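Local coordinates for protein albumin-1 (Psophocarpus tetragonolobus, PDB 1WBA) that serves as a 2S seed storage protein and belongs to the legume Kunitz-type protease inhibitor family, at residues V22-G27 with P164-F169; A28-V33 with L44-S49; L73-L78 with T119-S124. One frame throughout, in Å; residues are numbered along the deposited sequence.

Overall arrangement
The three contacts join strands and loops of one beta-trefoil, the fold of Kunitz-type inhibitors; all three reach the same curled antiparallel sheet. Interaction 2 is buried and is the hairpin of strands 30-33 and 45-48. Its backbone pairing is full and its buried polar side chains have partners. Interactions 1 and 3 are only partly buried. In interaction 1, the end of strand 17-23 pairs with strand 166-171 before a turn, and water continues the link. In interaction 3 a loop turn meets strand 116-122 through one good backbone bond, water and a salt bridge. Interactions 1 and 2 join through the D26-K48 salt bridge. Interactions 1 and 3 meet where F169 packs on I120. Interactions 2 and 3 do not touch.

Interaction 1 (V22-G27 with P164-F169); sequences VSFSDG and PLVVKF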
loop_
_atom_site.group_PDB
_atom_site.type_symbol
_atom_site.label_atom_id
_atom_site.label_comp_id
_atom_site.label_asym_id
_atom_site.label_seq_id
_atom_site.Cartn_x
_atom_site.Cartn_y
_atom_site.Cartn_z
ATOM N N VAL A 22 9.053 -1.333 -2.457
ATOM C CA VAL A 22 10.107 -0.319 -2.474
ATOM C C VAL A 22 9.871 0.672 -3.618
ATOM O O VAL A 22 9.519 0.279 -4.732
ATOM C CB VAL A 22 11.504 -0.991 -2.616
ATOM C CG1 VAL A 22 12.557 0.017 -3.025
ATOM C CG2 VAL A 22 11.910 -1.633 -1.290
ATOM N N SER A 23 10.025 1.957 -3.323
ATOM C CA SER A 23 9.857 2.997 -4.315
ATOM C C SER A 23 10.960 2.826 -5.384
ATOM O O SER A 23 12.156 2.713 -5.074
ATOM C CB SER A 23 9.935 4.357 -3.620
ATOM O OG SER A 23 10.116 5.409 -4.529
ATOM N N PHE A 24 10.535 2.769 -6.638
ATOM C CA PHE A 24 11.421 2.590 -7.771
ATOM C C PHE A 24 12.495 3.673 -7.932
ATOM O O PHE A 24 13.684 3.373 -7.999
ATOM C CB PHE A 24 10.571 2.497 -9.044
ATOM C CG PHE A 24 11.372 2.462 -10.307
ATOM C CD1 PHE A 24 12.427 1.558 -10.455
ATOM C CD2 PHE A 24 11.077 3.328 -11.352
ATOM C CE1 PHE A 24 13.187 1.520 -11.624
ATOM C CE2 PHE A 24 11.832 3.298 -12.534
ATOM C CZ PHE A 24 12.890 2.388 -12.667
ATOM N N SER A 25 12.084 4.930 -7.979
ATOM C CA SER A 25 13.035 6.005 -8.183
ATOM C C SER A 25 14.083 6.231 -7.104
ATOM O O SER A 25 15.195 6.641 -7.426
ATOM C CB SER A 25 12.301 7.306 -8.453
ATOM O OG SER A 25 11.468 7.615 -7.359
ATOM N N ASP A 26 13.769 5.965 -5.837
ATOM C CA ASP A 26 14.755 6.209 -4.792
ATOM C C ASP A 26 15.068 5.100 -3.808
ATOM O O ASP A 26 15.875 5.295 -2.908
ATOM C CB ASP A 26 14.402 7.477 -4.014
ATOM C CG ASP A 26 13.052 7.393 -3.303
ATOM O OD1 ASP A 26 12.499 6.295 -3.098
ATOM O OD2 ASP A 26 12.543 8.464 -2.956
ATOM N N GLY A 27 14.384 3.972 -3.918
ATOM C CA GLY A 27 14.656 2.872 -3.014
ATOM C C GLY A 27 14.055 2.938 -1.616
ATOM O O GLY A 27 14.340 2.070 -0.786
ATOM N N PRO A 164 0.905 8.725 -9.257
ATOM C CA PRO A 164 1.164 7.386 -8.716
ATOM C C PRO A 164 2.577 7.149 -8.220
ATOM O O PRO A 164 3.546 7.557 -8.856
ATOM C CB PRO A 164 0.877 6.471 -9.905
ATOM C CG PRO A 164 -0.042 7.282 -10.778
ATOM C CD PRO A 164 0.532 8.646 -10.680
ATOM N N LEU A 165 2.695 6.510 -7.064
ATOM C CA LEU A 165 3.995 6.167 -6.510
ATOM C C LEU A 165 4.342 4.884 -7.281
ATOM O O LEU A 165 3.557 3.943 -7.293
ATOM C CB LEU A 165 3.845 5.841 -5.018
ATOM C CG LEU A 165 5.021 5.827 -4.023
ATOM C CD1 LEU A 165 4.651 4.894 -2.878
ATOM C CD2 LEU A 165 6.330 5.382 -4.641
ATOM N N VAL A 166 5.477 4.862 -7.964
ATOM C CA VAL A 166 5.869 3.676 -8.716
ATOM C C VAL A 166 6.764 2.841 -7.807
ATOM O O VAL A 166 7.752 3.335 -7.249
ATOM C CB VAL A 166 6.606 4.026 -10.055
ATOM C CG1 VAL A 166 7.032 2.748 -10.787
ATOM C CG2 VAL A 166 5.698 4.847 -10.946
ATOM N N VAL A 167 6.452 1.558 -7.711
ATOM C CA VAL A 167 7.181 0.664 -6.828
ATOM C C VAL A 167 7.601 -0.642 -7.498
ATOM O O VAL A 167 7.204 -0.938 -8.630
ATOM C CB VAL A 167 6.287 0.290 -5.596
ATOM C CG1 VAL A 167 5.833 1.540 -4.870
ATOM C CG2 VAL A 167 5.053 -0.502 -6.052
ATOM N N LYS A 168 8.398 -1.403 -6.760
ATOM C CA LYS A 168 8.863 -2.719 -7.137
ATOM C C LYS A 168 8.585 -3.590 -5.918
ATOM O O LYS A 168 8.585 -3.096 -4.793
ATOM C CB LYS A 168 10.367 -2.718 -7.412
ATOM C CG LYS A 168 10.767 -2.435 -8.841
ATOM C CD LYS A 168 12.273 -2.551 -8.972
ATOM C CE LYS A 168 12.707 -2.554 -10.418
ATOM N NZ LYS A 168 12.161 -3.745 -11.116
ATOM N N PHE A 169 8.321 -4.874 -6.137
ATOM C CA PHE A 169 8.060 -5.808 -5.047
ATOM C C PHE A 169 9.253 -6.738 -4.886
ATOM O O PHE A 169 9.617 -7.451 -5.816
ATOM C CB PHE A 169 6.798 -6.646 -5.327
ATOM C CG PHE A 169 5.542 -5.825 -5.476
ATOM C CD1 PHE A 169 4.824 -5.421 -4.350
ATOM C CD2 PHE A 169 5.091 -5.435 -6.732
ATOM C CE1 PHE A 169 3.677 -4.623 -4.473
ATOM C CE2 PHE A 169 3.950 -4.643 -6.866
ATOM C CZ PHE A 169 3.241 -4.237 -5.728
HETATM O O HOH W 1 9.232 5.600 -7.416
#
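F24 and V166 meet where strand 17-23, an early strand of the beta-trefoil, leaves the sheet in a turn beside the last strand, 166-171. F24 N gives V166 O a nearly straight bond of 2.9 Å, tilted from the carbonyl plane. The two side chains lie side by side and point the same way, with F24 CB 4.0 Å from V166 CG1. With CG anti to the backbone N (chi1 174°), the F24 ring is carried beside V166 and K168, CD2 near V166 CG1 and CD1 4.1 Å from K168 CE. The F24 and K168 side chains cross obliquely. Two residues back, V22 and K168 form an antiparallel hydrogen-bonded pair: V22 N reaches K168 O at 3.0 Å, and K168 N reaches V22 O at 2.9 Å.

S23 points its CB away from strand 166-171, yet its side chain still rests on L165 CD2. Its OG donates to D26 OD1 at 2.9 Å, from above the carboxylate plane. OD1 also takes A28 N, and OD2 pairs with K48. A water donates to S23 OG, takes S25 N and gives V166 O a 2.7 Å bond. With an alanine at position S23, the water is likely to be less firmly placed and D26 OD1 to lose its hydroxyl donor. The backbone bond from G27 N to S23 O closes the turn. Strand pairing thus gives way to a water bridge, and V166 O, gripped by F24 N and the water, serves both.

Interaction 2 (A28-V33 with L44-S49); sequences AGIDVV and LSIVKS
S49 OG donates to D31 OD2 at 2.9 Å, coming from above the carboxylate plane. CG of D31 is anti to the backbone N (chi1 -163°), which brings the carboxylate beside S49. The other oxygen, OD1, takes V32 N at 2.8 Å on its anti side but well out of the plane, in a bent bond. R51 NE forms a salt bridge with D31 OD2, and S49 OG accepts the backbone N of R51 and I53, so the buried hydroxyl and carboxylate both have partners; S45 OG bonds to E38, and K48 NZ to D26 in a salt bridge.

Five backbone bonds knit the hairpin. D31 pairs with V47, and V33 with S45, as antiparallel hydrogen-bonded pairs. S49 N adds a nearly straight 2.8 Å bond to G29 O.

Side chains pack on both faces. V33 CG2 meets V47 CG2 at 3.8 Å, the two residues crossing at about a right angle. On the face of V32 and I46, CG2 of I30 touches CG2 of I46 at 3.6 Å. A28 CB rests against the K48 chain.

The hairpin is one of the three that cap the barrel of a beta-trefoil. Strand 45-48 pairs with strand 30-33, and on its other side its backbone bonds to L104 and K154. I30 and I46 press on F82 of strand 78-82 and W92 of strand 92-97, while V32 also reaches F82.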
loop_
_atom_site.group_PDB
_atom_site.type_symbol
_atom_site.label_atom_id
_atom_site.label_comp_id
_atom_site.label_asym_id
_atom_site.label_seq_id
_atom_site.Cartn_x
_atom_site.Cartn_y
_atom_site.Cartn_z
ATOM N N ALA A 28 13.203 3.921 -1.341
ATOM C CA ALA A 28 12.608 4.003 -0.009
ATOM C C ALA A 28 11.465 3.000 0.152
ATOM O O ALA A 28 10.704 2.754 -0.784
ATOM C CB ALA A 28 12.110 5.416 0.276
ATOM N N GLY A 29 11.337 2.464 1.361
ATOM C CA GLY A 29 10.287 1.518 1.655
ATOM C C GLY A 29 9.121 2.120 2.432
ATOM O O GLY A 29 9.029 3.342 2.640
ATOM N N ILE A 30 8.234 1.235 2.871
ATOM C CA ILE A 30 7.034 1.590 3.629
ATOM C C ILE A 30 7.363 1.622 5.126
ATOM O O ILE A 30 7.997 0.704 5.653
ATOM C CB ILE A 30 5.892 0.553 3.386
ATOM C CG1 ILE A 30 5.651 0.356 1.884
ATOM C CG2 ILE A 30 4.607 0.988 4.119
ATOM C CD1 ILE A 30 5.358 1.641 1.132
ATOM N N ASP A 31 6.836 2.631 5.813
ATOM C CA ASP A 31 7.091 2.843 7.237
ATOM C C ASP A 31 5.767 3.229 7.917
ATOM O O ASP A 31 4.764 3.500 7.239
ATOM C CB ASP A 31 8.097 3.993 7.332
ATOM C CG ASP A 31 8.794 4.100 8.668
ATOM O OD1 ASP A 31 8.468 3.406 9.655
ATOM O OD2 ASP A 31 9.719 4.922 8.704
ATOM N N VAL A 32 5.746 3.181 9.248
ATOM C CA VAL A 32 4.567 3.552 10.014
ATOM C C VAL A 32 5.087 4.514 11.087
ATOM O O VAL A 32 5.970 4.165 11.871
ATOM C CB VAL A 32 3.877 2.332 10.669
ATOM C CG1 VAL A 32 2.618 2.780 11.373
ATOM C CG2 VAL A 32 3.507 1.298 9.623
ATOM N N VAL A 33 4.587 5.745 11.058
ATOM C CA VAL A 33 4.996 6.796 11.994
ATOM C C VAL A 33 3.774 7.600 12.414
ATOM O O VAL A 33 2.682 7.423 11.882
ATOM C CB VAL A 33 6.019 7.806 11.356
ATOM C CG1 VAL A 33 7.285 7.101 10.920
ATOM C CG2 VAL A 33 5.408 8.546 10.161
ATOM N N LEU A 44 0.187 5.635 13.565
ATOM C CA LEU A 44 -0.943 5.108 12.802
ATOM C C LEU A 44 -0.893 5.438 11.326
ATOM O O LEU A 44 -1.742 4.968 10.569
ATOM C CB LEU A 44 -2.260 5.658 13.356
ATOM C CG LEU A 44 -2.523 5.484 14.842
ATOM C CD1 LEU A 44 -3.729 6.301 15.208
ATOM C CD2 LEU A 44 -2.733 4.016 15.179
ATOM N N SER A 45 0.101 6.218 10.914
ATOM C CA SER A 45 0.219 6.638 9.521
ATOM C C SER A 45 1.171 5.799 8.662
ATOM O O SER A 45 2.329 5.593 9.029
ATOM C CB SER A 45 0.648 8.106 9.476
ATOM O OG SER A 45 -0.277 8.883 10.197
ATOM N N ILE A 46 0.676 5.325 7.520
ATOM C CA ILE A 46 1.497 4.553 6.594
ATOM C C ILE A 46 2.134 5.574 5.658
ATOM O O ILE A 46 1.431 6.332 4.978
ATOM C CB ILE A 46 0.651 3.527 5.806
ATOM C CG1 ILE A 46 -0.007 2.556 6.792
ATOM C CG2 ILE A 46 1.535 2.765 4.822
ATOM C CD1 ILE A 46 -0.970 1.570 6.174
ATOM N N VAL A 47 3.464 5.599 5.620
ATOM C CA VAL A 47 4.188 6.571 4.816
ATOM C C VAL A 47 5.351 5.948 4.064
ATOM O O VAL A 47 5.692 4.783 4.279
ATOM C CB VAL A 47 4.807 7.681 5.741
ATOM C CG1 VAL A 47 3.746 8.304 6.618
ATOM C CG2 VAL A 47 5.923 7.099 6.635
ATOM N N LYS A 48 5.930 6.723 3.148
ATOM C CA LYS A 48 7.128 6.301 2.423
ATOM C C LYS A 48 8.198 6.748 3.418
ATOM O O LYS A 48 8.235 7.917 3.807
ATOM C CB LYS A 48 7.258 7.086 1.125
ATOM C CG LYS A 48 8.543 6.851 0.364
ATOM C CD LYS A 48 8.332 7.320 -1.074
ATOM C CE LYS A 48 9.609 7.332 -1.863
ATOM N NZ LYS A 48 10.462 8.391 -1.320
ATOM N N SER A 49 9.044 5.824 3.844
ATOM C CA SER A 49 10.051 6.127 4.848
ATOM C C SER A 49 11.083 7.186 4.524
ATOM O O SER A 49 11.646 7.233 3.426
ATOM C CB SER A 49 10.784 4.859 5.277
ATOM O OG SER A 49 11.517 5.074 6.483
#

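Interaction 3 (L73-L78 with T119-S124); sequences LENMRL and TIQKGS
N75 and I120 join a type II beta turn, L73 to M76, to strand 116-122 of this beta-trefoil. N75 carries the positive phi (69°) usual at the third position of such a turn.

The backbone bonds come first. N75 N donates to I120 O at 2.9 Å. E74 CA also approaches I120 O, at 3.1 Å, as a CA-H...O contact. A water completes the join. It accepts I120 N at 2.8 Å and donates to M76 O at 2.7 Å and to L73 O. Both backbone polar atoms of I120 are thus used by this loop, one directly and one through water.

Charge forms a second layer. K122 NZ makes a salt bridge of 2.9 Å with E74 OE2, on the syn side and a little out of the carboxylate plane. The E74 chain is extended beyond CG. The K122 chain crosses it at about a right angle and bends at its last torsion (chi4 67°) to bring NZ round to the carboxylate. K122 N adds a weak bond to E74 OE1. K122 NZ has a second acid, D3, so the lysine holds both the turn and the N-terminal residues. R77 points away from the strand and pairs with E62.

Packing is limited. The T119 CG2 methyl rests against the M76 carbonyl, 3.6 Å from M76 O. I120 also touches V5, Y130 and L132. L78 and I120 cross at about a right angle, and their CD1 methyls meet at 3.7 Å.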
loop_
_atom_site.group_PDB
_atom_site.type_symbol
_atom_site.label_atom_id
_atom_site.label_comp_id
_atom_site.label_asym_id
_atom_site.label_seq_id
_atom_site.Cartn_x
_atom_site.Cartn_y
_atom_site.Cartn_z
ATOM N N LEU A 73 -2.678 -11.017 -9.685
ATOM C CA LEU A 73 -2.822 -10.487 -11.027
ATOM C C LEU A 73 -3.122 -9.005 -10.942
ATOM O O LEU A 73 -3.582 -8.529 -9.908
ATOM C CB LEU A 73 -3.975 -11.182 -11.769
ATOM C CG LEU A 73 -3.981 -12.709 -11.895
ATOM C CD1 LEU A 73 -5.189 -13.111 -12.722
ATOM C CD2 LEU A 73 -2.697 -13.216 -12.536
ATOM N N GLU A 74 -2.868 -8.292 -12.036
ATOM C CA GLU A 74 -3.144 -6.870 -12.092
ATOM C C GLU A 74 -4.642 -6.698 -12.052
ATOM O O GLU A 74 -5.388 -7.545 -12.552
ATOM C CB GLU A 74 -2.578 -6.263 -13.359
ATOM C CG GLU A 74 -1.081 -6.203 -13.376
ATOM C CD GLU A 74 -0.549 -5.568 -14.650
ATOM O OE1 GLU A 74 -1.220 -4.665 -15.196
ATOM O OE2 GLU A 74 0.538 -5.977 -15.102
ATOM N N ASN A 75 -5.077 -5.640 -11.380
ATOM C CA ASN A 75 -6.492 -5.304 -11.219
ATOM C C ASN A 75 -7.326 -6.234 -10.341
ATOM O O ASN A 75 -8.546 -6.101 -10.282
ATOM C CB ASN A 75 -7.160 -5.122 -12.582
ATOM C CG ASN A 75 -6.449 -4.107 -13.421
ATOM O OD1 ASN A 75 -5.868 -4.426 -14.455
ATOM N ND2 ASN A 75 -6.415 -2.890 -12.946
ATOM N N MET A 76 -6.664 -7.164 -9.663
ATOM C CA MET A 76 -7.305 -8.110 -8.757
ATOM C C MET A 76 -7.416 -7.425 -7.394
ATOM O O MET A 76 -6.463 -6.761 -6.979
ATOM C CB MET A 76 -6.409 -9.346 -8.644
ATOM C CG MET A 76 -6.730 -10.316 -7.477
ATOM S SD MET A 76 -5.652 -11.727 -7.431
ATOM C CE MET A 76 -6.233 -12.655 -8.760
ATOM N N ARG A 77 -8.586 -7.505 -6.755
ATOM C CA ARG A 77 -8.780 -6.882 -5.448
ATOM C C ARG A 77 -7.957 -7.565 -4.371
ATOM O O ARG A 77 -8.029 -8.793 -4.212
ATOM C CB ARG A 77 -10.264 -6.838 -5.076
ATOM C CG ARG A 77 -11.091 -6.041 -6.081
ATOM C CD ARG A 77 -12.565 -6.034 -5.706
ATOM N NE ARG A 77 -12.880 -5.121 -4.606
ATOM C CZ ARG A 77 -13.053 -3.817 -4.769
ATOM N NH1 ARG A 77 -12.923 -3.290 -5.973
ATOM N NH2 ARG A 77 -13.438 -3.054 -3.759
ATOM N N LEU A 78 -7.222 -6.754 -3.602
ATOM C CA LEU A 78 -6.312 -7.241 -2.573
ATOM C C LEU A 78 -6.486 -6.651 -1.205
ATOM O O LEU A 78 -6.997 -5.540 -1.044
ATOM C CB LEU A 78 -4.873 -6.899 -2.969
ATOM C CG LEU A 78 -4.473 -7.150 -4.415
ATOM C CD1 LEU A 78 -3.168 -6.432 -4.670
ATOM C CD2 LEU A 78 -4.375 -8.656 -4.685
ATOM N N THR A 119 -5.530 -2.471 -5.577
ATOM C CA THR A 119 -5.226 -3.236 -6.806
ATOM C C THR A 119 -3.850 -2.790 -7.303
ATOM O O THR A 119 -3.321 -1.755 -6.867
ATOM C CB THR A 119 -6.272 -3.062 -7.957
ATOM O OG1 THR A 119 -6.270 -1.717 -8.426
ATOM C CG2 THR A 119 -7.657 -3.422 -7.501
ATOM N N ILE A 120 -3.275 -3.558 -8.216
ATOM C CA ILE A 120 -1.957 -3.249 -8.761
ATOM C C ILE A 120 -2.049 -3.180 -10.277
ATOM O O ILE A 120 -2.759 -3.989 -10.888
ATOM C CB ILE A 120 -0.942 -4.383 -8.428
ATOM C CG1 ILE A 120 -0.735 -4.506 -6.915
ATOM C CG2 ILE A 120 0.368 -4.138 -9.147
ATOM C CD1 ILE A 120 -0.036 -5.787 -6.467
ATOM N N GLN A 121 -1.358 -2.211 -10.876
ATOM C CA GLN A 121 -1.302 -2.056 -12.329
ATOM C C GLN A 121 0.130 -1.699 -12.677
ATOM O O GLN A 121 0.868 -1.247 -11.806
ATOM C CB GLN A 121 -2.179 -0.912 -12.801
ATOM C CG GLN A 121 -3.625 -1.230 -12.907
ATOM C CD GLN A 121 -4.374 -0.167 -13.658
ATOM O OE1 GLN A 121 -3.806 0.843 -14.076
ATOM N NE2 GLN A 121 -5.659 -0.360 -13.808
ATOM N N LYS A 122 0.539 -1.920 -13.926
ATOM C CA LYS A 122 1.887 -1.561 -14.364
ATOM C C LYS A 122 2.065 -0.084 -14.061
ATOM O O LYS A 122 1.168 0.711 -14.341
ATOM C CB LYS A 122 2.046 -1.763 -15.864
ATOM C CG LYS A 122 2.174 -3.195 -16.251
ATOM C CD LYS A 122 2.328 -3.348 -17.750
ATOM C CE LYS A 122 2.203 -4.821 -18.138
ATOM N NZ LYS A 122 0.815 -5.362 -17.912
ATOM N N GLY A 123 3.218 0.275 -13.513
ATOM C CA GLY A 123 3.473 1.653 -13.135
ATOM C C GLY A 123 4.242 2.490 -14.135
ATOM O O GLY A 123 4.123 3.718 -14.114
ATOM N N SER A 124 5.063 1.858 -14.969
ATOM C CA SER A 124 5.836 2.585 -15.975
ATOM C C SER A 124 6.260 1.659 -17.095
ATOM O O SER A 124 5.926 0.470 -17.113
ATOM C CB SER A 124 7.077 3.259 -15.358
ATOM O OG SER A 124 8.108 2.333 -15.052
HETATM O O HOH W 2 -4.059 -6.290 -8.045
#